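Side-chain contacts in alpha-galactosidase (Thermus thermophilus, PDB 6LCJ), which probably hydrolyses terminal alpha-galactosyl residues from galactosides, as a thermostable glycosidase that assembles as a hexamer: residues 177-182 with 212-217; 161-164 with 168-171; 206-211 with 294-299. One frame throughout, in Å; residues are numbered along the deposited sequence.

Interaction 1. Residues 177-182 with 212-217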
# COMPACT_ATOMS: atom_id res chain seq x y z
N LEU E 177 26.20 2.56 -51.26
CA LEU E 177 27.15 1.99 -50.32
C LEU E 177 27.24 0.47 -50.47
O LEU E 177 28.34 -0.10 -50.43
CB LEU E 177 26.75 2.37 -48.90
CG LEU E 177 27.19 1.51 -47.71
CD1 LEU E 177 28.65 1.71 -47.45
CD2 LEU E 177 26.39 1.92 -46.50
N LEU E 178 26.10 -0.20 -50.65
CA LEU E 178 26.12 -1.66 -50.76
C LEU E 178 26.67 -2.12 -52.10
O LEU E 178 27.20 -3.24 -52.20
CB LEU E 178 24.72 -2.24 -50.52
CG LEU E 178 24.18 -2.08 -49.08
CD1 LEU E 178 22.79 -2.69 -48.92
CD2 LEU E 178 25.14 -2.67 -48.04
N LEU E 179 26.55 -1.30 -53.15
CA LEU E 179 27.17 -1.66 -54.42
C LEU E 179 28.69 -1.63 -54.33
O LEU E 179 29.37 -2.48 -54.91
CB LEU E 179 26.67 -0.73 -55.54
CG LEU E 179 25.28 -1.10 -56.09
CD1 LEU E 179 24.72 -0.03 -56.99
CD2 LEU E 179 25.30 -2.44 -56.80
N ARG E 180 29.25 -0.69 -53.57
CA ARG E 180 30.69 -0.70 -53.38
C ARG E 180 31.12 -1.88 -52.52
O ARG E 180 32.13 -2.54 -52.81
CB ARG E 180 31.16 0.62 -52.77
CG ARG E 180 30.85 1.82 -53.66
CD ARG E 180 31.63 3.04 -53.25
NE ARG E 180 31.17 3.53 -51.96
CZ ARG E 180 30.00 4.15 -51.77
NH1 ARG E 180 29.17 4.35 -52.79
NH2 ARG E 180 29.66 4.56 -50.55
N VAL E 181 30.38 -2.14 -51.45
CA VAL E 181 30.72 -3.27 -50.59
C VAL E 181 30.59 -4.57 -51.36
O VAL E 181 31.42 -5.48 -51.20
CB VAL E 181 29.82 -3.23 -49.33
CG1 VAL E 181 29.97 -4.49 -48.52
CG2 VAL E 181 30.18 -2.02 -48.49
N LEU E 182 29.57 -4.67 -52.22
CA LEU E 182 29.38 -5.87 -53.04
C LEU E 182 30.61 -6.15 -53.88
O LEU E 182 31.06 -7.31 -53.98
CB LEU E 182 28.15 -5.70 -53.93
CG LEU E 182 27.91 -6.74 -55.04
CD1 LEU E 182 27.47 -8.09 -54.50
CD2 LEU E 182 26.89 -6.22 -56.04
N PHE E 212 17.37 3.80 -51.76
CA PHE E 212 17.43 2.73 -52.77
C PHE E 212 16.68 3.15 -54.03
O PHE E 212 15.72 2.49 -54.45
CB PHE E 212 16.88 1.43 -52.20
CG PHE E 212 17.73 0.85 -51.11
CD1 PHE E 212 17.73 1.40 -49.84
CD2 PHE E 212 18.57 -0.22 -51.37
CE1 PHE E 212 18.55 0.90 -48.84
CE2 PHE E 212 19.39 -0.73 -50.38
CZ PHE E 212 19.37 -0.17 -49.11
N PRO E 213 17.12 4.23 -54.70
CA PRO E 213 16.30 4.80 -55.79
C PRO E 213 16.06 3.86 -56.96
O PRO E 213 14.99 3.93 -57.56
CB PRO E 213 17.10 6.04 -56.22
CG PRO E 213 18.49 5.81 -55.71
CD PRO E 213 18.34 5.03 -54.46
N ARG E 214 17.00 2.98 -57.31
CA ARG E 214 16.73 2.12 -58.46
C ARG E 214 15.92 0.88 -58.09
O ARG E 214 15.65 0.06 -58.97
CB ARG E 214 18.04 1.72 -59.15
CG ARG E 214 18.57 2.81 -60.10
CD ARG E 214 20.02 2.58 -60.52
NE ARG E 214 20.93 2.86 -59.42
CZ ARG E 214 22.26 2.72 -59.48
NH1 ARG E 214 22.83 2.31 -60.61
NH2 ARG E 214 23.00 2.99 -58.41
N GLY E 215 15.51 0.72 -56.84
CA GLY E 215 14.64 -0.37 -56.46
C GLY E 215 15.39 -1.65 -56.14
O GLY E 215 16.55 -1.85 -56.50
N MET E 216 14.68 -2.55 -55.45
CA MET E 216 15.33 -3.73 -54.90
C MET E 216 15.64 -4.77 -55.96
O MET E 216 16.58 -5.55 -55.80
CB MET E 216 14.48 -4.34 -53.78
CG MET E 216 14.17 -3.38 -52.65
SD MET E 216 15.61 -2.48 -52.01
CE MET E 216 16.58 -3.82 -51.30
N ALA E 217 14.87 -4.82 -57.04
CA ALA E 217 15.14 -5.82 -58.07
C ALA E 217 16.44 -5.53 -58.80
O ALA E 217 17.11 -6.46 -59.25
CB ALA E 217 13.98 -5.90 -59.06
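Leu178 on helix 175-185 faces Phe212 across a CA-CA separation of 9.9 Å, the shortest between the two backbones, so the contact is made by side-chain ends. It belongs to the outer layer of the TIM barrel of this GH36 enzyme: helix 175-185, which follows strand 161-164 and the short helix 166-169, packs on the turn leading into the helix after the next barrel strand, 192-195. Residues 212-215 form a type I beta turn closed by Gly215 N to Phe212 O at 3.0 Å, and Gly215 is the N-cap of helix 216-224. Leu178 reaches out with one methyl, CD1, which lies at the edge of the Phe212 ring, near its plane, 4.2 Å from CE2. The Phe212 CG is anti to its own carbonyl carbon (chi1 -68°), which leaves the ring reaching toward the helix; Trp199 and Leu219 also pack on it. Farther out, the exposed Arg214 chain bends at chi3 (-73°), and its guanidinium is held by a salt bridge from NH2 to Glu175 OE2, at the start of helix 175-185. With the guanidinium drawn to that helix, its NH2 lies beside Leu179: CD1 approaches obliquely, 3.8 Å from Arg214 NH2.

Interaction 2. Residues 161-164 with 168-171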
# COMPACT_ATOMS: atom_id res chain seq x y z
N ARG E 161 27.08 -19.63 -47.18
CA ARG E 161 28.02 -18.67 -46.62
C ARG E 161 27.52 -17.29 -47.00
O ARG E 161 27.31 -17.00 -48.19
CB ARG E 161 29.43 -18.95 -47.14
CG ARG E 161 29.87 -20.38 -46.82
CD ARG E 161 31.33 -20.64 -47.17
NE ARG E 161 31.56 -20.57 -48.61
CZ ARG E 161 31.50 -21.62 -49.41
NH1 ARG E 161 31.22 -22.81 -48.91
NH2 ARG E 161 31.71 -21.47 -50.72
N VAL E 162 27.27 -16.46 -46.00
CA VAL E 162 26.47 -15.24 -46.18
C VAL E 162 27.30 -14.05 -45.76
O VAL E 162 27.92 -14.06 -44.69
CB VAL E 162 25.17 -15.29 -45.35
CG1 VAL E 162 24.37 -13.99 -45.56
CG2 VAL E 162 24.36 -16.54 -45.68
N TRP E 163 27.29 -13.00 -46.58
CA TRP E 163 27.67 -11.68 -46.12
C TRP E 163 26.39 -10.91 -45.79
O TRP E 163 25.44 -10.91 -46.58
CB TRP E 163 28.51 -10.92 -47.16
CG TRP E 163 29.08 -9.67 -46.54
CD1 TRP E 163 30.26 -9.56 -45.84
CD2 TRP E 163 28.45 -8.39 -46.47
NE1 TRP E 163 30.41 -8.28 -45.37
CE2 TRP E 163 29.32 -7.54 -45.73
CE3 TRP E 163 27.25 -7.87 -46.96
CZ2 TRP E 163 29.02 -6.19 -45.50
CZ3 TRP E 163 26.96 -6.54 -46.73
CH2 TRP E 163 27.83 -5.71 -46.00
N CYS E 164 26.36 -10.27 -44.62
CA CYS E 164 25.16 -9.66 -44.07
C CYS E 164 25.46 -8.21 -43.71
O CYS E 164 26.52 -7.91 -43.16
CB CYS E 164 24.68 -10.47 -42.82
SG CYS E 164 23.35 -9.76 -41.82
N SER E 168 27.50 -4.34 -39.37
CA SER E 168 28.50 -3.31 -39.61
C SER E 168 27.82 -1.96 -39.85
O SER E 168 28.21 -0.96 -39.25
CB SER E 168 29.41 -3.70 -40.78
OG SER E 168 28.64 -4.23 -41.84
N PHE E 169 26.80 -1.93 -40.70
CA PHE E 169 26.14 -0.67 -41.02
C PHE E 169 24.82 -0.44 -40.28
O PHE E 169 24.35 0.69 -40.24
CB PHE E 169 25.89 -0.57 -42.52
CG PHE E 169 27.13 -0.72 -43.34
CD1 PHE E 169 28.09 0.27 -43.35
CD2 PHE E 169 27.33 -1.86 -44.11
CE1 PHE E 169 29.23 0.14 -44.11
CE2 PHE E 169 28.48 -2.01 -44.87
CZ PHE E 169 29.43 -1.01 -44.88
N TYR E 170 24.23 -1.49 -39.71
CA TYR E 170 22.91 -1.43 -39.06
C TYR E 170 21.93 -0.81 -40.06
O TYR E 170 21.93 -1.23 -41.23
CB TYR E 170 23.05 -0.73 -37.71
CG TYR E 170 23.79 -1.63 -36.74
CD1 TYR E 170 23.10 -2.55 -35.97
CD2 TYR E 170 25.18 -1.61 -36.66
CE1 TYR E 170 23.75 -3.40 -35.10
CE2 TYR E 170 25.86 -2.48 -35.79
CZ TYR E 170 25.13 -3.37 -35.01
OH TYR E 170 25.74 -4.24 -34.13
N THR E 171 21.11 0.18 -39.67
CA THR E 171 20.10 0.72 -40.59
C THR E 171 20.67 1.74 -41.57
O THR E 171 19.93 2.17 -42.46
CB THR E 171 18.94 1.38 -39.82
OG1 THR E 171 19.45 2.32 -38.87
CG2 THR E 171 18.08 0.35 -39.08
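Trp163 and Phe169 meet through the outer edges of their six-membered rings. From Trp163 CB, the CG lies opposite the backbone N (chi1 -170°), and chi2 of 87° turns the indole plane steeply across the CA-CB-CG plane. On the pyrrole side, NE1 donates a hydrogen bond to the backbone O of Asp435, which helps to fix the rotation of the ring. Farther along the same edge, CZ2 comes within 4.2 Å of Ser168 OG, an oblique approach without a hydrogen bond; that hydroxyl is instead bonded to Ser434 O. At the far end CH2 touches Phe169 CE2 at 3.9 Å. Each of these two carbons lies near the plane of the other ring, an edge-to-edge meeting rather than a stack, although the side chains as a whole run at about a right angle. Trp163 sits on the first strand of the TIM barrel, 161-164, and points from it into the layer between sheet and helices; Phe169 comes from the short helix 166-169 that immediately follows. Phe193 of the adjoining strand stacks on the indole, Phe190 meets it edge-to-face, and Trp439 makes an edge-to-face pair with Phe169. Cys164 ends the strand, and its SG caps a backbone N of the turn into helix 166-169, while its carbonyl O accepts a hydrogen bond from Ser434 OG.

Interaction 3. Residues 206-211 with 294-299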
# COMPACT_ATOMS: atom_id res chain seq x y z
N TRP E 206 6.94 -2.49 -46.96
CA TRP E 206 8.12 -3.19 -47.47
C TRP E 206 8.35 -2.83 -48.93
O TRP E 206 8.15 -3.62 -49.86
CB TRP E 206 7.95 -4.69 -47.26
CG TRP E 206 7.78 -4.97 -45.82
CD1 TRP E 206 6.61 -5.25 -45.16
CD2 TRP E 206 8.80 -4.94 -44.82
NE1 TRP E 206 6.85 -5.42 -43.82
CE2 TRP E 206 8.19 -5.23 -43.58
CE3 TRP E 206 10.18 -4.70 -44.85
CZ2 TRP E 206 8.92 -5.28 -42.39
CZ3 TRP E 206 10.89 -4.74 -43.68
CH2 TRP E 206 10.26 -5.04 -42.46
N GLU E 207 8.79 -1.59 -49.11
CA GLU E 207 9.10 -0.97 -50.38
C GLU E 207 10.33 -0.10 -50.14
O GLU E 207 10.51 0.43 -49.04
CB GLU E 207 7.94 -0.12 -50.92
CG GLU E 207 6.74 -0.92 -51.42
CD GLU E 207 7.06 -1.75 -52.64
OE1 GLU E 207 7.84 -1.28 -53.51
OE2 GLU E 207 6.55 -2.89 -52.75
N PRO E 208 11.19 0.04 -51.14
CA PRO E 208 12.47 0.72 -50.91
C PRO E 208 12.29 2.19 -50.57
O PRO E 208 11.52 2.91 -51.22
CB PRO E 208 13.23 0.53 -52.23
CG PRO E 208 12.22 -0.00 -53.22
CD PRO E 208 11.17 -0.69 -52.42
N ASN E 209 13.01 2.64 -49.56
CA ASN E 209 13.04 4.06 -49.20
C ASN E 209 13.93 4.83 -50.17
O ASN E 209 14.43 4.30 -51.17
CB ASN E 209 13.48 4.24 -47.74
CG ASN E 209 14.89 3.67 -47.44
OD1 ASN E 209 15.84 3.86 -48.21
ND2 ASN E 209 15.02 3.01 -46.29
N ASP E 210 14.15 6.11 -49.87
CA ASP E 210 14.84 7.02 -50.77
C ASP E 210 16.29 6.62 -51.02
O ASP E 210 16.84 6.95 -52.08
CB ASP E 210 14.77 8.44 -50.22
CG ASP E 210 13.45 9.10 -50.52
OD1 ASP E 210 12.70 8.55 -51.37
OD2 ASP E 210 13.17 10.17 -49.93
N ARG E 211 16.92 5.92 -50.09
CA ARG E 211 18.30 5.52 -50.26
C ARG E 211 18.46 4.32 -51.18
O ARG E 211 19.59 3.87 -51.39
CB ARG E 211 18.92 5.25 -48.88
CG ARG E 211 18.66 6.40 -47.89
CD ARG E 211 19.42 6.25 -46.59
NE ARG E 211 19.14 5.00 -45.90
CZ ARG E 211 18.12 4.80 -45.07
NH1 ARG E 211 17.27 5.79 -44.82
NH2 ARG E 211 17.95 3.61 -44.48
N LEU E 294 10.85 -12.91 -54.07
CA LEU E 294 11.33 -13.86 -55.07
C LEU E 294 11.29 -13.25 -56.46
O LEU E 294 12.25 -13.39 -57.23
CB LEU E 294 10.51 -15.14 -55.06
CG LEU E 294 10.48 -16.04 -53.83
CD1 LEU E 294 10.09 -17.43 -54.25
CD2 LEU E 294 11.81 -16.05 -53.11
N ALA E 295 10.20 -12.57 -56.79
CA ALA E 295 10.10 -11.95 -58.10
C ALA E 295 11.17 -10.89 -58.29
O ALA E 295 11.66 -10.68 -59.40
CB ALA E 295 8.71 -11.33 -58.30
N TRP E 296 11.56 -10.24 -57.20
CA TRP E 296 12.62 -9.25 -57.24
C TRP E 296 13.99 -9.85 -57.53
O TRP E 296 14.90 -9.11 -57.91
CB TRP E 296 12.68 -8.51 -55.90
CG TRP E 296 11.72 -7.39 -55.81
CD1 TRP E 296 11.03 -6.83 -56.82
CD2 TRP E 296 11.35 -6.68 -54.61
NE1 TRP E 296 10.24 -5.81 -56.34
CE2 TRP E 296 10.42 -5.70 -54.99
CE3 TRP E 296 11.71 -6.79 -53.26
CZ2 TRP E 296 9.84 -4.82 -54.07
CZ3 TRP E 296 11.15 -5.92 -52.35
CH2 TRP E 296 10.22 -4.95 -52.76
N GLY E 297 14.17 -11.16 -57.35
CA GLY E 297 15.47 -11.78 -57.51
C GLY E 297 16.09 -12.35 -56.25
O GLY E 297 17.12 -13.05 -56.35
N TYR E 298 15.51 -12.10 -55.07
CA TYR E 298 16.05 -12.65 -53.83
C TYR E 298 15.52 -14.06 -53.60
O TYR E 298 14.31 -14.28 -53.68
CB TYR E 298 15.67 -11.76 -52.65
CG TYR E 298 16.14 -10.34 -52.82
CD1 TYR E 298 15.41 -9.43 -53.57
CD2 TYR E 298 17.34 -9.92 -52.27
CE1 TYR E 298 15.86 -8.14 -53.74
CE2 TYR E 298 17.79 -8.63 -52.43
CZ TYR E 298 17.04 -7.75 -53.17
OH TYR E 298 17.48 -6.46 -53.33
N ASP E 299 16.42 -15.01 -53.31
CA ASP E 299 16.00 -16.36 -52.93
C ASP E 299 16.59 -16.81 -51.59
O ASP E 299 16.58 -18.00 -51.27
CB ASP E 299 16.36 -17.36 -54.03
CG ASP E 299 17.86 -17.41 -54.30
OD1 ASP E 299 18.57 -16.45 -53.94
OD2 ASP E 299 18.32 -18.41 -54.88
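Two torsions of Trp296 and one of Glu207 bring the contact about: chi1 of -84° sets the tryptophan CG beside its backbone N, chi2 of -14° leaves CD1 nearly eclipsed with CA, so that the indole plane almost contains the bond from CA to CB, and Glu207 folds back at chi2 (-65°). The six-membered end of the indole thereby reaches the corner where the chain turns at Glu207. Trp296 CH2 comes to 3.8 Å from the carbonyl O of Trp206, which lies at the ring edge and near its plane, a placement in which the weakly positive rim of the indole probably favours the oxygen. The same carbonyl is hydrogen-bonded by Lys292 NZ. Beside it, the Glu207 carboxylate stands steeply to the indole and approaches obliquely, with OE2 4.0 Å and OE1 4.1 Å from Trp296 CZ2. Its charge is met by a salt bridge from OE2 to Lys292 NZ, so one lysine grips both oxygen-bearing groups next to the tryptophan. Pro208 adds a looser apolar touch, its CD 4.4 Å from Trp296 CH2, also oblique to the ring. Met216 packs on both Trp296 and Pro208. Just past the tryptophan, Gly297 N bonds to Leu294 O at 2.9 Å; with its positive phi, Gly297 ends helix 280-296 in a Schellman motif, which turns the chain into strand 298-303 in the alpha-to-beta step of a TIM barrel.

How the interactions relate
From the N terminus, interaction 2 comes first: it closes the short connection from strand 161-164 to helix 166-169 and is complete before either of the others opens. Interaction 1 then joins helix 175-185 to the turn before helix 216-224, spanning strand 192-195. Interaction 3 opens inside that span, at 206-211, and closes much later at 294-299, so interactions 1 and 3 cross rather than nest. Direct contacts connect them. Val181 CG1 packs on Trp163 CH2 at 3.5 Å, linking interactions 1 and 2, while Met216 O and Tyr298 OH are hydrogen-bonded between interactions 1 and 3. Together they tie successive strands and outer helices of the barrel.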